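Exopolyphosphatase (Cytophaga hutchinsonii, PDB 3MDQ) probably hydrolyses inorganic polyphosphate from the chain end, releasing orthophosphate. Local coordinates at residues 50-53 against 54-57; 89-92 against 93-97. All blocks are in the same frame, centred on the assembly; numbering follows the deposited sequence. Where two conformers were deposited one is given.

Interaction 1. Residues 50-53 against 54-57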
loop_
_atom_site.group_PDB
_atom_site.type_symbol
_atom_site.label_atom_id
_atom_site.label_comp_id
_atom_site.label_asym_id
_atom_site.label_seq_id
_atom_site.Cartn_x
_atom_site.Cartn_y
_atom_site.Cartn_z
ATOM N N ILE A 50 -13.170 -14.556 2.340
ATOM C CA ILE A 50 -13.532 -13.320 2.969
ATOM C C ILE A 50 -14.723 -13.623 3.924
ATOM O O ILE A 50 -15.720 -14.209 3.500
ATOM C CB ILE A 50 -13.919 -12.265 1.923
ATOM C CG1 ILE A 50 -12.820 -12.066 0.897
ATOM C CG2 ILE A 50 -14.232 -10.911 2.609
ATOM C CD1 ILE A 50 -13.348 -11.178 -0.342
ATOM N N THR A 51 -14.647 -13.211 5.184
ATOM C CA THR A 51 -15.705 -13.547 6.113
ATOM C C THR A 51 -16.947 -12.725 5.824
ATOM O O THR A 51 -16.898 -11.674 5.156
ATOM C CB THR A 51 -15.288 -13.247 7.561
ATOM O OG1 THR A 51 -15.121 -11.822 7.736
ATOM C CG2 THR A 51 -13.987 -13.992 7.920
ATOM N N GLU A 52 -18.064 -13.171 6.353
ATOM C CA GLU A 52 -19.285 -12.367 6.265
ATOM C C GLU A 52 -19.138 -11.012 6.947
ATOM O O GLU A 52 -19.668 -10.002 6.442
ATOM C CB GLU A 52 -20.493 -13.091 6.865
ATOM C CG GLU A 52 -20.951 -14.296 6.109
ATOM C CD GLU A 52 -21.584 -13.971 4.756
ATOM O OE1 GLU A 52 -22.143 -12.848 4.551
ATOM O OE2 GLU A 52 -21.497 -14.863 3.872
ATOM N N GLU A 53 -18.460 -10.975 8.093
ATOM C CA GLU A 53 -18.292 -9.716 8.797
ATOM C C GLU A 53 -17.478 -8.743 7.967
ATOM O O GLU A 53 -17.781 -7.553 7.922
ATOM C CB GLU A 53 -17.671 -9.939 10.185
ATOM C CG GLU A 53 -18.726 -10.601 11.124
ATOM C CD GLU A 53 -18.167 -11.256 12.350
ATOM O OE1 GLU A 53 -17.149 -10.775 12.895
ATOM O OE2 GLU A 53 -18.780 -12.254 12.782
ATOM N N ALA A 54 -16.434 -9.253 7.308
ATOM C CA ALA A 54 -15.569 -8.433 6.469
ATOM C C ALA A 54 -16.347 -7.937 5.250
ATOM O O ALA A 54 -16.213 -6.779 4.884
ATOM C CB ALA A 54 -14.297 -9.216 6.053
HETATM N N MSE A 55 -17.168 -8.796 4.632
HETATM C CA MSE A 55 -17.985 -8.360 3.490
HETATM C C MSE A 55 -18.952 -7.273 3.907
HETATM O O MSE A 55 -19.158 -6.312 3.157
HETATM C CB MSE A 55 -18.722 -9.533 2.817
HETATM C CG MSE A 55 -17.764 -10.467 2.152
HETATM SE SE MSE A 55 -18.568 -11.736 0.911
HETATM C CE MSE A 55 -19.121 -13.069 2.255
ATOM N N ASP A 56 -19.549 -7.414 5.093
ATOM C CA ASP A 56 -20.466 -6.395 5.598
ATOM C C ASP A 56 -19.766 -5.052 5.861
ATOM O O ASP A 56 -20.307 -3.984 5.543
ATOM C CB ASP A 56 -21.172 -6.901 6.858
ATOM C CG ASP A 56 -22.250 -7.901 6.538
ATOM O OD1 ASP A 56 -22.595 -8.039 5.338
ATOM O OD2 ASP A 56 -22.732 -8.571 7.469
ATOM N N ARG A 57 -18.554 -5.090 6.411
ATOM C CA ARG A 57 -17.762 -3.859 6.576
ATOM C C ARG A 57 -17.453 -3.229 5.214
ATOM O O ARG A 57 -17.526 -2.006 5.051
ATOM C CB ARG A 57 -16.463 -4.089 7.369
ATOM C CG ARG A 57 -16.673 -4.448 8.824
ATOM C CD ARG A 57 -15.359 -4.532 9.593
ATOM N NE ARG A 57 -14.440 -5.577 9.171
ATOM C CZ ARG A 57 -14.396 -6.814 9.651
ATOM N NH1 ARG A 57 -15.243 -7.233 10.597
ATOM N NH2 ARG A 57 -13.460 -7.646 9.220
HETATM O O HOH W 1 -13.589 -10.606 9.656
HETATM O O HOH W 2 -14.863 -9.437 12.580
#
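Thr51 OG1 takes the backbone N-H of Ala54 at 2.9 Å, the N-cap bond that opens helix 52-71. With chi1 at 66° the hydroxyl lies between Thr51's own backbone N and carbonyl carbon, facing the first turn; Ala54 CB comes within 3.2 Å of Thr51 OG1. Helical bonds follow, from Met55 N to Thr51 O, Asp56 N to Glu52 O and Arg57 N to Glu53 O.

The tight side is apolar where Ile50, Ala54 and Met55 meet. Ile50, one residue before the cap, folds its CG2 branch back against the turn, 3.6 Å from CG of the selenomethionine Met55 and 3.8 Å from Ala54 CB; the Ile50 and Met55 side chains cross at about a right angle. At the edge of this side, beyond the bend at chi3, Met55 CE lies 3.4 Å from OE2 of Glu52, whose OE1 is held by Arg97.

The other side is looser and hydrated. Arg57 bends back at chi3 (-64°), bringing one face of its guanidinium over Glu53 O. One water joins Arg57 NH2 to Thr51 OG1, and another joins Arg57 NH1 to Glu53 OE1, which are 4.6 Å apart. Arg57 NE and NH2 also bond to the carbonyls of Val38 and Gly39, just past strand 27-37, while Ile50 and Met55 pack on Leu94 of helix 91-102.

Interaction 2. Residues 89-92 against 93-97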
loop_
_atom_site.group_PDB
_atom_site.type_symbol
_atom_site.label_atom_id
_atom_site.label_comp_id
_atom_site.label_asym_id
_atom_site.label_seq_id
_atom_site.Cartn_x
_atom_site.Cartn_y
_atom_site.Cartn_z
ATOM N N SER A 89 -11.798 -17.079 -2.193
ATOM C CA SER A 89 -12.556 -18.035 -3.000
ATOM C C SER A 89 -13.965 -17.552 -3.263
ATOM O O SER A 89 -14.533 -17.863 -4.314
ATOM C CB SER A 89 -12.620 -19.403 -2.327
ATOM O OG SER A 89 -13.267 -19.272 -1.072
ATOM N N ASN A 90 -14.485 -16.736 -2.358
ATOM C CA ASN A 90 -15.822 -16.195 -2.464
ATOM C C ASN A 90 -15.846 -14.739 -2.925
ATOM O O ASN A 90 -16.811 -14.042 -2.715
ATOM C CB ASN A 90 -16.579 -16.347 -1.147
ATOM C CG ASN A 90 -15.919 -15.627 0.060
ATOM O OD1 ASN A 90 -14.736 -15.342 0.056
ATOM N ND2 ASN A 90 -16.703 -15.396 1.101
ATOM N N LYS A 91 -14.808 -14.294 -3.614
ATOM C CA LYS A 91 -14.809 -12.928 -4.153
ATOM C C LYS A 91 -16.037 -12.547 -4.968
ATOM O O LYS A 91 -16.492 -11.408 -4.911
ATOM C CB LYS A 91 -13.575 -12.670 -4.969
ATOM C CG LYS A 91 -13.490 -13.375 -6.289
ATOM C CD LYS A 91 -12.202 -12.995 -7.105
ATOM C CE LYS A 91 -12.154 -13.649 -8.496
ATOM N NZ LYS A 91 -12.129 -15.140 -8.466
ATOM N N GLN A 92 -16.593 -13.465 -5.741
ATOM C CA GLN A 92 -17.705 -13.107 -6.594
ATOM C C GLN A 92 -18.943 -12.792 -5.758
ATOM O O GLN A 92 -19.797 -12.047 -6.214
ATOM C CB GLN A 92 -18.056 -14.208 -7.591
ATOM C CG GLN A 92 -18.888 -13.712 -8.788
ATOM C CD GLN A 92 -18.127 -12.688 -9.602
ATOM O OE1 GLN A 92 -16.938 -12.892 -9.900
ATOM N NE2 GLN A 92 -18.771 -11.590 -9.941
ATOM N N VAL A 93 -19.078 -13.390 -4.575
ATOM C CA VAL A 93 -20.197 -13.022 -3.706
ATOM C C VAL A 93 -20.105 -11.526 -3.369
ATOM O O VAL A 93 -21.098 -10.790 -3.461
ATOM C CB VAL A 93 -20.183 -13.848 -2.386
ATOM C CG1 VAL A 93 -21.187 -13.305 -1.371
ATOM C CG2 VAL A 93 -20.451 -15.358 -2.692
ATOM N N LEU A 94 -18.929 -11.098 -2.927
ATOM C CA LEU A 94 -18.683 -9.681 -2.596
ATOM C C LEU A 94 -18.882 -8.759 -3.806
ATOM O O LEU A 94 -19.548 -7.719 -3.691
ATOM C CB LEU A 94 -17.301 -9.485 -1.972
ATOM C CG LEU A 94 -16.932 -8.025 -1.629
ATOM C CD1 LEU A 94 -17.970 -7.432 -0.668
ATOM C CD2 LEU A 94 -15.473 -7.951 -1.012
ATOM N N ILE A 95 -18.335 -9.141 -4.961
ATOM C CA ILE A 95 -18.435 -8.344 -6.172
ATOM C C ILE A 95 -19.897 -8.173 -6.574
ATOM O O ILE A 95 -20.330 -7.084 -6.897
ATOM C CB ILE A 95 -17.605 -9.001 -7.280
ATOM C CG1 ILE A 95 -16.115 -8.882 -6.940
ATOM C CG2 ILE A 95 -17.876 -8.364 -8.671
ATOM C CD1 ILE A 95 -15.218 -9.689 -7.861
ATOM N N ASP A 96 -20.673 -9.239 -6.484
ATOM C CA ASP A 96 -22.082 -9.183 -6.904
ATOM C C ASP A 96 -22.907 -8.351 -5.902
ATOM O O ASP A 96 -23.811 -7.598 -6.293
ATOM C CB ASP A 96 -22.663 -10.574 -7.036
ATOM C CG ASP A 96 -22.135 -11.320 -8.258
ATOM O OD1 ASP A 96 -21.376 -10.740 -9.083
ATOM O OD2 ASP A 96 -22.465 -12.517 -8.386
ATOM N N ARG A 97 -22.584 -8.478 -4.613
ATOM C CA ARG A 97 -23.270 -7.662 -3.582
ATOM C C ARG A 97 -22.981 -6.177 -3.811
ATOM O O ARG A 97 -23.877 -5.350 -3.694
ATOM C CB ARG A 97 -22.919 -8.103 -2.158
ATOM C CG ARG A 97 -23.467 -9.471 -1.760
ATOM C CD ARG A 97 -23.064 -9.865 -0.336
ATOM N NE ARG A 97 -23.445 -11.229 0.045
ATOM C CZ ARG A 97 -23.082 -11.817 1.203
ATOM N NH1 ARG A 97 -22.361 -11.172 2.077
ATOM N NH2 ARG A 97 -23.435 -13.059 1.446
#
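Gln92 and Asp96, one turn apart, make the one side-chain hydrogen bond of this contact: Gln92 NE2 donates to Asp96 OD1 over 2.9 Å, with a nearly straight N-H...O angle of 164°. The carboxylate oxygen lies close to the amide plane, but the donor reaches it from above the carboxylate plane, and the two flat groups are turned 56° apart. A bend at chi2 (62°) swings the Gln92 amide along the helix to its partner.

Backbone bonds form the first turn of helix 91-102. Ile95 N binds Lys91 O at 2.9 Å and Asp96 N binds Gln92 O at 3.0 Å, whereas Val93 N to Asn90 O is weak. Asn90 holds the N-cap position without a capping bond from its side chain, whose amide turns instead to the loop before helix 52-71, at Ile50.

Van der Waals contacts centre on Ile95. Its CG1 lies 3.3 Å from Lys91 O, its CG2 methyl is 3.6 Å from Gln92 NE2, beside the amide, and the side chain also packs on the apolar Val106 and Val108 of strand 106-108. An alanine in place of Ile95 removes CG1, CG2 and CD1, and is likely to open a gap against that strand and set the Gln92 amide freer to turn.

The Gln92-Asp96 pairing sets a neutral amide against a carboxylate, so it probably contributes less than a salt bridge would, on a largely surface-lying turn whose Ile95 side is apolar.

Overall arrangement
Interactions 1 and 2 are the N-terminal turns of two helices, 52-71 and 91-102, that come in series along the chain; strand 76-81 and helix 83-87 lie between them. Their centres are 10 Å apart, on the same side of the chain's centre, and they touch directly: the cap region of the second helix bonds to the loop before the first, a salt bridge ties the two helices, and Met55 CE packs against both Asn90 and Arg97. The two helix starts are thus joined by polar and apolar contacts, beside the five-stranded sheet that includes strands 27-37 and 106-108, within the Ppx/GppA family region.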